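Protein toll (Drosophila melanogaster, PDB 4LXR) serves as the cell-surface receptor for the activated cytokine Spaetzle, switching on Toll signalling in innate immunity and in dorsal-ventral patterning of the fly embryo. Local coordinates at residues D145-S150 / F166-N171; E170-I175 / G191-L196; C538-L543 / L589-D594; K617-N622 / Q642-H647. One frame throughout, in Å; residues are numbered along the deposited sequence. Where two conformers were deposited one is given.

In the fold
All four contacts lie in the leucine-rich ectodomain, in two distant groups, and all are partly buried. Contacts 1 and 2 join successive turns of the N-terminal solenoid and share Glu170 and Asn171; their centres are about 7 Å apart. Both have buried leucines and methionines inside and charged groups and waters outside. Contacts 3 and 4 lie about 14 Å apart between centres, where the first C-terminal cap meets the second N-terminal cap. Leu593 and Leu619 touch between them, and both contacts reach the same sheet. Contact 3 is covalent, with a disulfide beside buried Leu589, Cys538 and Leu543. Contact 4 is held by regular backbone bonds between strands, with a buried inward face and a more polar opposite face.

Contact 1: D145-S150 / F166-N171; sequences DMRNLS and FDDLEN
Arg147 runs across segment 166-171 and meets Asp168 and Glu170. Its CB sits near the backbone O of Asp168. CG comes closer, 3.1 Å from the same Asp168 O. The chain is extended from CG to NE, with chi3 177°, and this carries the guanidinium along the outside of the loop. CD lies against Glu170 OE1. NE is flanked by Asp168 OD1 and Glu170 OE1. At the tip, Arg147 NH2 forms a salt bridge with Asp168 OD1 at 2.7 Å. NH1 pairs with Glu170 OE1, but that separation is implausibly short and its exact value is doubtful. Arg147 also has a second conformer. In the conformer described, Asp168 OD1 lies over one face of the guanidinium, while Glu170 OE1 lies at its edge.

The two segments are equivalent loops of consecutive leucine-rich repeats, stacked one on the next in the solenoid. The other oxygen of Asp168, OD2, accepts from Asp145 N at 2.8 Å and 170°, on its anti side. Asn171 ND2 donates to Arg147 O at 2.9 Å, almost in line with the carbonyl bond. One water links Met146 O and Leu149 O with Asn171 N. Another joins Arg147 O to Glu170 OE2. Toward the interior, Leu169 CD2 packs 4.0 Å from Met146 CB and also nears Leu149 CD1. Ser150, at the strand side, packs on Leu107 of the Spaetzle chain, and Ser150 CA meets Asn171 O at 3.6 Å.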
loop_
_atom_site.group_PDB
_atom_site.type_symbol
_atom_site.label_atom_id
_atom_site.label_comp_id
_atom_site.label_asym_id
_atom_site.label_seq_id
_atom_site.Cartn_x
_atom_site.Cartn_y
_atom_site.Cartn_z
ATOM N N ASP A 145 29.414 -24.241 -38.669
ATOM C CA ASP A 145 29.961 -22.981 -39.152
ATOM C C ASP A 145 29.385 -21.731 -38.486
ATOM O O ASP A 145 29.577 -20.630 -39.007
ATOM C CB ASP A 145 29.828 -22.840 -40.675
ATOM C CG ASP A 145 30.557 -23.942 -41.443
ATOM O OD1 ASP A 145 31.521 -24.539 -40.903
ATOM O OD2 ASP A 145 30.139 -24.208 -42.595
ATOM N N MET A 146 28.693 -21.871 -37.355
ATOM C CA MET A 146 28.163 -20.685 -36.674
ATOM C C MET A 146 29.257 -20.077 -35.796
ATOM O O MET A 146 29.079 -19.951 -34.575
ATOM C CB MET A 146 26.923 -21.025 -35.832
ATOM C CG MET A 146 25.735 -21.571 -36.638
ATOM S SD MET A 146 25.025 -20.353 -37.777
ATOM C CE MET A 146 24.161 -19.261 -36.647
ATOM N N ARG A 147 30.381 -19.712 -36.412
ATOM C CA ARG A 147 31.566 -19.295 -35.662
ATOM C C ARG A 147 31.493 -17.841 -35.165
ATOM O O ARG A 147 32.443 -17.336 -34.563
ATOM C CB ARG A 147 32.860 -19.568 -36.459
ATOM C CG ARG A 147 33.183 -21.072 -36.652
ATOM C CD ARG A 147 34.677 -21.354 -36.904
ATOM N NE ARG A 147 34.965 -22.793 -37.020
ATOM C CZ ARG A 147 35.449 -23.551 -36.034
ATOM N NH1 ARG A 147 35.710 -23.015 -34.845
ATOM N NH2 ARG A 147 35.669 -24.849 -36.229
ATOM N N ASN A 148 30.355 -17.186 -35.399
ATOM C CA ASN A 148 30.114 -15.841 -34.883
ATOM C C ASN A 148 29.148 -15.777 -33.711
ATOM O O ASN A 148 28.998 -14.720 -33.084
ATOM C CB ASN A 148 29.582 -14.951 -35.991
ATOM C CG ASN A 148 30.527 -13.849 -36.333
ATOM O OD1 ASN A 148 31.586 -14.086 -36.928
ATOM N ND2 ASN A 148 30.159 -12.623 -35.962
ATOM N N LEU A 149 28.475 -16.888 -33.432
ATOM C CA LEU A 149 27.505 -16.909 -32.361
ATOM C C LEU A 149 28.147 -16.620 -31.005
ATOM O O LEU A 149 29.105 -17.282 -30.609
ATOM C CB LEU A 149 26.798 -18.257 -32.292
ATOM C CG LEU A 149 25.577 -18.595 -33.133
ATOM C CD1 LEU A 149 25.008 -19.925 -32.624
ATOM C CD2 LEU A 149 24.502 -17.475 -33.090
ATOM N N SER A 150 27.604 -15.648 -30.279
ATOM C CA SER A 150 28.042 -15.434 -28.914
ATOM C C SER A 150 26.966 -15.882 -27.934
ATOM O O SER A 150 27.262 -16.172 -26.773
ATOM C CB SER A 150 28.440 -13.969 -28.686
ATOM O OG SER A 150 27.313 -13.146 -28.548
ATOM N N PHE A 166 28.672 -28.484 -30.618
ATOM C CA PHE A 166 29.530 -27.381 -30.196
ATOM C C PHE A 166 30.816 -27.185 -30.987
ATOM O O PHE A 166 31.599 -26.270 -30.672
ATOM C CB PHE A 166 29.853 -27.533 -28.699
ATOM C CG PHE A 166 28.621 -27.709 -27.842
ATOM C CD1 PHE A 166 27.929 -26.602 -27.370
ATOM C CD2 PHE A 166 28.141 -28.973 -27.540
ATOM C CE1 PHE A 166 26.788 -26.755 -26.593
ATOM C CE2 PHE A 166 26.997 -29.131 -26.773
ATOM C CZ PHE A 166 26.321 -28.004 -26.287
ATOM N N ASP A 167 31.025 -28.009 -32.017
ATOM C CA ASP A 167 32.271 -28.001 -32.811
ATOM C C ASP A 167 32.706 -26.602 -33.280
ATOM O O ASP A 167 33.873 -26.258 -33.192
ATOM C CB ASP A 167 32.145 -28.931 -34.047
ATOM C CG ASP A 167 32.592 -30.381 -33.769
ATOM O OD1 ASP A 167 32.770 -30.738 -32.588
ATOM O OD2 ASP A 167 32.756 -31.166 -34.740
ATOM N N ASP A 168 31.770 -25.789 -33.773
ATOM C CA ASP A 168 32.163 -24.517 -34.402
ATOM C C ASP A 168 31.812 -23.263 -33.576
ATOM O O ASP A 168 31.869 -22.128 -34.076
ATOM C CB ASP A 168 31.555 -24.436 -35.807
ATOM C CG ASP A 168 32.055 -25.555 -36.724
ATOM O OD1 ASP A 168 33.248 -25.916 -36.628
ATOM O OD2 ASP A 168 31.261 -26.083 -37.521
ATOM N N LEU A 169 31.472 -23.461 -32.305
ATOM C CA LEU A 169 30.979 -22.351 -31.475
ATOM C C LEU A 169 32.106 -21.683 -30.685
ATOM O O LEU A 169 32.036 -21.547 -29.470
ATOM C CB LEU A 169 29.880 -22.857 -30.547
ATOM C CG LEU A 169 28.797 -23.635 -31.295
ATOM C CD1 LEU A 169 27.679 -24.050 -30.354
ATOM C CD2 LEU A 169 28.259 -22.825 -32.465
ATOM N N GLU A 170 33.159 -21.288 -31.384
ATOM C CA GLU A 170 34.363 -20.780 -30.732
ATOM C C GLU A 170 34.107 -19.408 -30.119
ATOM O O GLU A 170 34.830 -18.974 -29.223
ATOM C CB GLU A 170 35.517 -20.679 -31.744
ATOM C CG GLU A 170 35.223 -19.703 -32.881
ATOM C CD GLU A 170 36.149 -19.884 -34.082
ATOM O OE1 GLU A 170 36.656 -21.003 -34.273
ATOM O OE2 GLU A 170 36.370 -18.907 -34.829
ATOM N N ASN A 171 33.095 -18.705 -30.613
ATOM C CA ASN A 171 32.800 -17.404 -30.034
ATOM C C ASN A 171 31.739 -17.403 -28.953
ATOM O O ASN A 171 31.468 -16.357 -28.373
ATOM C CB ASN A 171 32.521 -16.358 -31.111
ATOM C CG ASN A 171 33.802 -15.667 -31.568
ATOM O OD1 ASN A 171 34.608 -15.233 -30.738
ATOM N ND2 ASN A 171 34.012 -15.597 -32.879
HETATM O O HOH W 1 30.593 -19.248 -31.968
HETATM O O HOH W 2 35.221 -24.428 -31.966
HETATM O O HOH W 3 35.068 -16.445 -35.674
#

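Contact 2: E170-I175 / G191-L196; sequences ENLESI and GKMPKL
The backbones of Glu173 and Leu196 approach to 4.1 Å between their CA atoms, but no backbone hydrogen bond joins the two segments here. This is the step from one leucine-rich repeat to the next. Segment 170-175 leads into the short strand 174-176, and segment 191-196 makes a type I turn from Met193 to Leu196 in the following loop.

The inner side is apolar. Leu172 and Met193 lie side by side and point the same way, with Leu172 CD2 3.7 Å from Met193 SD. Ile175 crosses both Met193 and Leu196 at about a right angle. Its CD1 touches Met193 CE and Leu196 CD2, each at 3.9 Å. Leu196 has CG anti to its own N (chi1 -173°), and its CD1 reaches the backbone O of Glu173 at 3.5 Å. Phe166 of the previous repeat also packs on Met193.

The outer side is polar. Lys195 lies alongside Asn171, and the bend of its chain at chi3 (63°) brings NZ to the OD1 end of the Asn171 amide. Glu173 OE2 lies near the ammonium but beyond salt-bridge range; its other oxygen, OE1, pairs with Lys197. A water accepts from Lys195 NZ at 2.8 Å and lies close to Glu173 OE2. Lys195 NZ donates to Asn171 OD1 at 2.9 Å, tilted 24° from the carbonyl plane.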
loop_
_atom_site.group_PDB
_atom_site.type_symbol
_atom_site.label_atom_id
_atom_site.label_comp_id
_atom_site.label_asym_id
_atom_site.label_seq_id
_atom_site.Cartn_x
_atom_site.Cartn_y
_atom_site.Cartn_z
ATOM N N GLU A 170 33.159 -21.288 -31.384
ATOM C CA GLU A 170 34.363 -20.780 -30.732
ATOM C C GLU A 170 34.107 -19.408 -30.119
ATOM O O GLU A 170 34.830 -18.974 -29.223
ATOM C CB GLU A 170 35.517 -20.679 -31.744
ATOM C CG GLU A 170 35.223 -19.703 -32.881
ATOM C CD GLU A 170 36.149 -19.884 -34.082
ATOM O OE1 GLU A 170 36.656 -21.003 -34.273
ATOM O OE2 GLU A 170 36.370 -18.907 -34.829
ATOM N N ASN A 171 33.095 -18.705 -30.613
ATOM C CA ASN A 171 32.800 -17.404 -30.034
ATOM C C ASN A 171 31.739 -17.403 -28.953
ATOM O O ASN A 171 31.468 -16.357 -28.373
ATOM C CB ASN A 171 32.521 -16.358 -31.111
ATOM C CG ASN A 171 33.802 -15.667 -31.568
ATOM O OD1 ASN A 171 34.608 -15.233 -30.738
ATOM N ND2 ASN A 171 34.012 -15.597 -32.879
ATOM N N LEU A 172 31.167 -18.572 -28.665
ATOM C CA LEU A 172 30.074 -18.662 -27.693
ATOM C C LEU A 172 30.440 -18.147 -26.291
ATOM O O LEU A 172 31.464 -18.532 -25.700
ATOM C CB LEU A 172 29.496 -20.084 -27.623
ATOM C CG LEU A 172 27.989 -20.077 -27.311
ATOM C CD1 LEU A 172 27.227 -19.287 -28.367
ATOM C CD2 LEU A 172 27.408 -21.503 -27.183
ATOM N N GLU A 173 29.584 -17.271 -25.768
ATOM C CA GLU A 173 29.773 -16.707 -24.444
ATOM C C GLU A 173 28.645 -17.042 -23.485
ATOM O O GLU A 173 28.859 -17.068 -22.261
ATOM C CB GLU A 173 29.989 -15.194 -24.526
ATOM C CG GLU A 173 31.233 -14.825 -25.358
ATOM C CD GLU A 173 31.675 -13.378 -25.137
ATOM O OE1 GLU A 173 31.678 -12.909 -23.976
ATOM O OE2 GLU A 173 32.014 -12.705 -26.123
ATOM N N SER A 174 27.460 -17.311 -24.036
ATOM C CA SER A 174 26.300 -17.675 -23.231
ATOM C C SER A 174 25.535 -18.826 -23.836
ATOM O O SER A 174 25.259 -18.833 -25.031
ATOM C CB SER A 174 25.330 -16.481 -23.072
ATOM O OG SER A 174 26.077 -15.292 -22.852
ATOM N N ILE A 175 25.176 -19.775 -22.978
ATOM C CA ILE A 175 24.352 -20.907 -23.338
ATOM C C ILE A 175 23.118 -20.828 -22.476
ATOM O O ILE A 175 23.211 -20.714 -21.252
ATOM C CB ILE A 175 25.045 -22.248 -23.021
ATOM C CG1 ILE A 175 25.988 -22.629 -24.156
ATOM C CG2 ILE A 175 24.002 -23.356 -22.812
ATOM C CD1 ILE A 175 27.006 -23.756 -23.793
ATOM N N GLY A 191 36.328 -27.231 -24.217
ATOM C CA GLY A 191 37.506 -26.947 -25.026
ATOM C C GLY A 191 37.125 -26.337 -26.366
ATOM O O GLY A 191 37.945 -25.720 -27.032
ATOM N N LYS A 192 35.867 -26.505 -26.766
ATOM C CA LYS A 192 35.387 -25.939 -28.027
ATOM C C LYS A 192 34.974 -24.475 -27.876
ATOM O O LYS A 192 34.911 -23.748 -28.860
ATOM C CB LYS A 192 34.193 -26.746 -28.551
ATOM C CG LYS A 192 34.565 -28.099 -29.127
ATOM C CD LYS A 192 35.530 -27.912 -30.302
ATOM C CE LYS A 192 36.049 -29.236 -30.866
ATOM N NZ LYS A 192 36.777 -29.005 -32.144
ATOM N N MET A 193 34.666 -24.067 -26.643
ATOM C CA MET A 193 34.117 -22.738 -26.374
ATOM C C MET A 193 34.953 -22.041 -25.302
ATOM O O MET A 193 34.507 -21.899 -24.157
ATOM C CB MET A 193 32.651 -22.841 -25.921
ATOM C CG MET A 193 31.745 -23.598 -26.916
ATOM S SD MET A 193 30.084 -23.893 -26.277
ATOM C CE MET A 193 30.437 -25.128 -25.011
ATOM N N PRO A 194 36.172 -21.612 -25.677
ATOM C CA PRO A 194 37.147 -21.098 -24.705
ATOM C C PRO A 194 36.763 -19.718 -24.153
ATOM O O PRO A 194 37.400 -19.268 -23.211
ATOM C CB PRO A 194 38.461 -21.038 -25.515
ATOM C CG PRO A 194 38.022 -20.852 -26.952
ATOM C CD PRO A 194 36.684 -21.576 -27.069
ATOM N N LYS A 195 35.733 -19.080 -24.712
ATOM C CA LYS A 195 35.233 -17.807 -24.177
ATOM C C LYS A 195 33.930 -17.963 -23.393
ATOM O O LYS A 195 33.362 -16.968 -22.958
ATOM C CB LYS A 195 35.007 -16.769 -25.301
ATOM C CG LYS A 195 36.249 -16.468 -26.151
ATOM C CD LYS A 195 35.892 -15.780 -27.473
ATOM C CE LYS A 195 35.252 -14.430 -27.228
ATOM N NZ LYS A 195 35.195 -13.575 -28.449
ATOM N N LEU A 196 33.455 -19.192 -23.199
ATOM C CA LEU A 196 32.156 -19.382 -22.548
ATOM C C LEU A 196 32.085 -18.783 -21.128
ATOM O O LEU A 196 32.891 -19.133 -20.270
ATOM C CB LEU A 196 31.774 -20.861 -22.509
ATOM C CG LEU A 196 30.358 -21.145 -21.993
ATOM C CD1 LEU A 196 29.268 -20.524 -22.891
ATOM C CD2 LEU A 196 30.170 -22.640 -21.875
HETATM O O HOH W 4 32.469 -13.954 -28.429
#

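Contact 3: C538-L543 / L589-D594; sequences CDCTIL and LICPLD
The carboxylate of Asp539 has the sulfur of Cys591 over one face, with Cys591 SG 3.8 Å from Asp539 CG. The backbone N of Thr541 bonds to OD1 on the same face, 45° out of the plane. This closes an Asx turn. Thr541 OG1 also comes to OD1, at a distance too short to trust. The turn sits just before helix 543-549, with Ile542 at the N-cap position.

The Asp539 CB is 3.2 Å from Ile590 O. Next to it, Cys540 and Cys591 form a disulfide, with chi3 -106°. The Cys540 SG lies between its own N and carbonyl carbon (chi1 63°), which turns it toward strand 590-592.

Leu589 fills the buried end. Its CB rests on Asp539 O at 3.5 Å. Of its two methyls, CD1 meets Leu543 CA at 3.6 Å, and CD2 lies near Cys538 O and CB. Ile584 backs both Leu589 and Cys538. A water joins Cys538 O to Ile590 N.

These residues belong to the first C-terminal leucine-rich repeat cap. Cys538 forms another disulfide of this cap, with Cys570. The S-S bond between Cys540 and Cys591 fixes the loop to the strand covalently, and the Leu589 contacts and the bridging water add to it, as suits an oxidised extracellular domain.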
loop_
_atom_site.group_PDB
_atom_site.type_symbol
_atom_site.label_atom_id
_atom_site.label_comp_id
_atom_site.label_asym_id
_atom_site.label_seq_id
_atom_site.Cartn_x
_atom_site.Cartn_y
_atom_site.Cartn_z
ATOM N N CYS A 538 -20.096 12.223 22.054
ATOM C CA CYS A 538 -20.542 13.554 21.655
ATOM C C CYS A 538 -21.450 14.204 22.694
ATOM O O CYS A 538 -22.672 14.235 22.543
ATOM C CB CYS A 538 -21.221 13.506 20.291
ATOM S SG CYS A 538 -20.111 12.973 18.974
ATOM N N ASP A 539 -20.824 14.706 23.755
ATOM C CA ASP A 539 -21.512 15.418 24.819
ATOM C C ASP A 539 -21.002 16.860 24.904
ATOM O O ASP A 539 -20.232 17.300 24.047
ATOM C CB ASP A 539 -21.404 14.670 26.164
ATOM C CG ASP A 539 -19.964 14.433 26.620
ATOM O OD1 ASP A 539 -19.031 15.112 26.146
ATOM O OD2 ASP A 539 -19.767 13.556 27.488
ATOM N N CYS A 540 -21.431 17.597 25.923
ATOM C CA CYS A 540 -21.080 19.011 26.038
ATOM C C CYS A 540 -19.567 19.275 26.082
ATOM O O CYS A 540 -19.122 20.417 25.908
ATOM C CB CYS A 540 -21.763 19.626 27.261
ATOM S SG CYS A 540 -21.253 18.910 28.835
ATOM N N THR A 541 -18.777 18.218 26.288
ATOM C CA THR A 541 -17.333 18.373 26.508
ATOM C C THR A 541 -16.508 18.513 25.225
ATOM O O THR A 541 -15.319 18.834 25.285
ATOM C CB THR A 541 -16.741 17.231 27.390
ATOM O OG1 THR A 541 -16.786 15.992 26.675
ATOM C CG2 THR A 541 -17.526 17.087 28.685
ATOM N N ILE A 542 -17.130 18.283 24.071
ATOM C CA ILE A 542 -16.405 18.371 22.809
ATOM C C ILE A 542 -16.854 19.563 21.986
ATOM O O ILE A 542 -16.619 19.608 20.770
ATOM C CB ILE A 542 -16.523 17.077 21.954
ATOM C CG1 ILE A 542 -17.953 16.871 21.462
ATOM C CG2 ILE A 542 -16.040 15.864 22.740
ATOM C CD1 ILE A 542 -18.064 15.888 20.323
ATOM N N LEU A 543 -17.481 20.530 22.662
ATOM C CA LEU A 543 -18.089 21.689 22.007
ATOM C C LEU A 543 -17.127 22.429 21.086
ATOM O O LEU A 543 -17.416 22.628 19.911
ATOM C CB LEU A 543 -18.662 22.670 23.041
ATOM C CG LEU A 543 -19.023 24.054 22.484
ATOM C CD1 LEU A 543 -20.141 23.963 21.453
ATOM C CD2 LEU A 543 -19.389 25.021 23.604
ATOM N N LEU A 589 -25.049 19.230 21.883
ATOM C CA LEU A 589 -24.032 18.631 22.735
ATOM C C LEU A 589 -24.382 18.864 24.192
ATOM O O LEU A 589 -24.188 19.958 24.713
ATOM C CB LEU A 589 -22.666 19.232 22.425
ATOM C CG LEU A 589 -22.199 19.094 20.973
ATOM C CD1 LEU A 589 -20.890 19.826 20.778
ATOM C CD2 LEU A 589 -22.048 17.631 20.590
ATOM N N ILE A 590 -24.906 17.838 24.852
ATOM C CA ILE A 590 -25.355 18.009 26.226
ATOM C C ILE A 590 -24.724 17.036 27.215
ATOM O O ILE A 590 -24.312 15.928 26.860
ATOM C CB ILE A 590 -26.893 17.930 26.338
ATOM C CG1 ILE A 590 -27.390 16.549 25.900
ATOM C CG2 ILE A 590 -27.547 19.069 25.531
ATOM C CD1 ILE A 590 -28.884 16.337 26.134
ATOM N N CYS A 591 -24.643 17.479 28.462
ATOM C CA CYS A 591 -24.214 16.628 29.559
ATOM C C CYS A 591 -25.305 16.600 30.630
ATOM O O CYS A 591 -25.721 17.647 31.126
ATOM C CB CYS A 591 -22.895 17.134 30.144
ATOM S SG CYS A 591 -21.450 16.886 29.058
ATOM N N PRO A 592 -25.787 15.399 30.975
ATOM C CA PRO A 592 -26.836 15.245 31.990
ATOM C C PRO A 592 -26.443 15.817 33.358
ATOM O O PRO A 592 -25.263 15.957 33.673
ATOM C CB PRO A 592 -27.009 13.723 32.084
ATOM C CG PRO A 592 -26.555 13.206 30.752
ATOM C CD PRO A 592 -25.440 14.118 30.331
ATOM N N LEU A 593 -27.450 16.179 34.143
ATOM C CA LEU A 593 -27.269 16.563 35.536
ATOM C C LEU A 593 -28.038 15.548 36.376
ATOM O O LEU A 593 -29.270 15.488 36.334
ATOM C CB LEU A 593 -27.788 17.986 35.793
ATOM C CG LEU A 593 -27.892 18.434 37.257
ATOM C CD1 LEU A 593 -26.526 18.464 37.926
ATOM C CD2 LEU A 593 -28.575 19.781 37.378
ATOM N N ASP A 594 -27.302 14.750 37.134
ATOM C CA ASP A 594 -27.882 13.608 37.827
ATOM C C ASP A 594 -28.759 13.963 39.030
ATOM O O ASP A 594 -28.646 15.050 39.602
ATOM C CB ASP A 594 -26.760 12.675 38.250
ATOM C CG ASP A 594 -25.669 12.597 37.208
ATOM O OD1 ASP A 594 -25.657 11.623 36.425
ATOM O OD2 ASP A 594 -24.841 13.531 37.157
HETATM O O HOH W 5 -24.782 15.235 23.377
#

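Contact 4: K617-N622 / Q642-H647; sequences KALVIN and QLMELH
Leu619 and Met644 lie side by side and point the same way, on neighbouring parallel strands of the leucine-rich repeat sheet. Strand 618-622 belongs to the second N-terminal cap, and strand 643-647 to the repeat that follows. Met644 is fully extended, with CG anti to its N (chi1 179°). Its CE therefore reaches over to Ile621 CD1 at 3.7 Å, where the two chains cross obliquely. Ile621 CG2 meets Leu646 CD1 at 4.0 Å. These four residues form the inward face.

The backbones bond in regular parallel fashion. Leu619 and Ile621 use both N and O, and His647 N to Ile621 O is the shortest at 2.7 Å. Lys617 O accepts twice, from Gln642 N and Leu643 N. Beside it, Lys617 and Ala618 form a G1 bulge opposite Arg613.

On the other face, Ala618 CB touches Leu643 CB at 3.8 Å. Asn622 and His647 also run side by side, with amide and ring 54° apart and Asn622 OD1 3.4 Å from His647 CB. The ring is held at both nitrogens. ND1 bonds to Glu649, and His647 NE2 donates in the ring plane to Glu645 OE2 at 3.0 Å.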
loop_
_atom_site.group_PDB
_atom_site.type_symbol
_atom_site.label_atom_id
_atom_site.label_comp_id
_atom_site.label_asym_id
_atom_site.label_seq_id
_atom_site.Cartn_x
_atom_site.Cartn_y
_atom_site.Cartn_z
ATOM N N LYS A 617 -24.225 27.832 27.390
ATOM C CA LYS A 617 -24.117 27.775 28.847
ATOM C C LYS A 617 -25.480 27.746 29.528
ATOM O O LYS A 617 -25.773 28.577 30.396
ATOM C CB LYS A 617 -23.281 28.939 29.379
ATOM C CG LYS A 617 -21.895 29.048 28.753
ATOM C CD LYS A 617 -21.052 30.088 29.478
ATOM C CE LYS A 617 -19.634 30.149 28.934
ATOM N NZ LYS A 617 -18.796 31.085 29.732
ATOM N N ALA A 618 -26.307 26.785 29.132
ATOM C CA ALA A 618 -27.642 26.665 29.697
ATOM C C ALA A 618 -27.850 25.404 30.523
ATOM O O ALA A 618 -27.575 24.293 30.067
ATOM C CB ALA A 618 -28.693 26.756 28.600
ATOM N N LEU A 619 -28.335 25.593 31.746
ATOM C CA LEU A 619 -28.879 24.502 32.541
ATOM C C LEU A 619 -30.356 24.327 32.180
ATOM O O LEU A 619 -31.168 25.243 32.351
ATOM C CB LEU A 619 -28.741 24.804 34.027
ATOM C CG LEU A 619 -29.450 23.813 34.950
ATOM C CD1 LEU A 619 -28.752 22.445 34.930
ATOM C CD2 LEU A 619 -29.557 24.364 36.362
ATOM N N VAL A 620 -30.691 23.154 31.659
ATOM C CA VAL A 620 -32.039 22.869 31.206
ATOM C C VAL A 620 -32.706 21.893 32.156
ATOM O O VAL A 620 -32.258 20.756 32.301
ATOM C CB VAL A 620 -32.019 22.266 29.795
ATOM C CG1 VAL A 620 -33.411 21.869 29.363
ATOM C CG2 VAL A 620 -31.406 23.244 28.815
ATOM N N ILE A 621 -33.773 22.339 32.812
ATOM C CA ILE A 621 -34.530 21.488 33.717
ATOM C C ILE A 621 -35.904 21.157 33.149
ATOM O O ILE A 621 -36.767 22.033 33.040
ATOM C CB ILE A 621 -34.709 22.142 35.085
ATOM C CG1 ILE A 621 -33.352 22.415 35.724
ATOM C CG2 ILE A 621 -35.555 21.263 35.994
ATOM C CD1 ILE A 621 -33.457 23.203 37.006
ATOM N N ASN A 622 -36.090 19.892 32.786
ATOM C CA ASN A 622 -37.345 19.391 32.245
ATOM C C ASN A 622 -38.134 18.587 33.288
ATOM O O ASN A 622 -37.650 17.569 33.781
ATOM C CB ASN A 622 -37.073 18.493 31.032
ATOM C CG ASN A 622 -36.391 19.224 29.893
ATOM O OD1 ASN A 622 -36.818 20.299 29.490
ATOM N ND2 ASN A 622 -35.326 18.634 29.359
ATOM N N GLN A 642 -25.068 30.911 32.378
ATOM C CA GLN A 642 -25.769 32.163 32.085
ATOM C C GLN A 642 -27.291 32.009 31.966
ATOM O O GLN A 642 -28.039 32.923 32.308
ATOM C CB GLN A 642 -25.209 32.797 30.809
ATOM C CG GLN A 642 -23.723 33.111 30.882
ATOM C CD GLN A 642 -23.129 33.375 29.519
ATOM O OE1 GLN A 642 -23.783 33.175 28.494
ATOM N NE2 GLN A 642 -21.884 33.823 29.496
ATOM N N LEU A 643 -27.735 30.853 31.482
ATOM C CA LEU A 643 -29.146 30.598 31.246
ATOM C C LEU A 643 -29.647 29.406 32.056
ATOM O O LEU A 643 -28.925 28.427 32.255
ATOM C CB LEU A 643 -29.369 30.307 29.768
ATOM C CG LEU A 643 -28.826 31.299 28.742
ATOM C CD1 LEU A 643 -29.003 30.719 27.345
ATOM C CD2 LEU A 643 -29.520 32.669 28.855
ATOM N N MET A 644 -30.902 29.475 32.492
ATOM C CA MET A 644 -31.524 28.381 33.232
ATOM C C MET A 644 -32.982 28.265 32.785
ATOM O O MET A 644 -33.798 29.159 33.063
ATOM C CB MET A 644 -31.432 28.654 34.730
ATOM C CG MET A 644 -32.058 27.603 35.625
ATOM S SD MET A 644 -31.682 27.955 37.354
ATOM C CE MET A 644 -32.334 26.507 38.186
ATOM N N GLU A 645 -33.305 27.187 32.074
ATOM C CA GLU A 645 -34.648 27.021 31.531
ATOM C C GLU A 645 -35.447 26.056 32.388
ATOM O O GLU A 645 -35.048 24.920 32.597
ATOM C CB GLU A 645 -34.608 26.508 30.091
ATOM C CG GLU A 645 -33.737 27.306 29.151
ATOM C CD GLU A 645 -33.812 26.791 27.724
ATOM O OE1 GLU A 645 -33.186 27.406 26.835
ATOM O OE2 GLU A 645 -34.497 25.772 27.490
ATOM N N LEU A 646 -36.582 26.507 32.892
ATOM C CA LEU A 646 -37.383 25.647 33.741
ATOM C C LEU A 646 -38.608 25.210 32.970
ATOM O O LEU A 646 -39.540 25.980 32.782
ATOM C CB LEU A 646 -37.762 26.370 35.027
ATOM C CG LEU A 646 -38.656 25.670 36.039
ATOM C CD1 LEU A 646 -38.069 24.307 36.494
ATOM C CD2 LEU A 646 -38.827 26.608 37.210
ATOM N N HIS A 647 -38.578 23.974 32.496
ATOM C CA HIS A 647 -39.644 23.419 31.681
ATOM C C HIS A 647 -40.648 22.638 32.524
ATOM O O HIS A 647 -40.352 21.553 33.041
ATOM C CB HIS A 647 -39.056 22.560 30.551
ATOM C CG HIS A 647 -38.465 23.370 29.434
ATOM N ND1 HIS A 647 -39.206 23.806 28.356
ATOM C CD2 HIS A 647 -37.212 23.843 29.244
ATOM C CE1 HIS A 647 -38.432 24.500 27.543
ATOM N NE2 HIS A 647 -37.215 24.532 28.056
#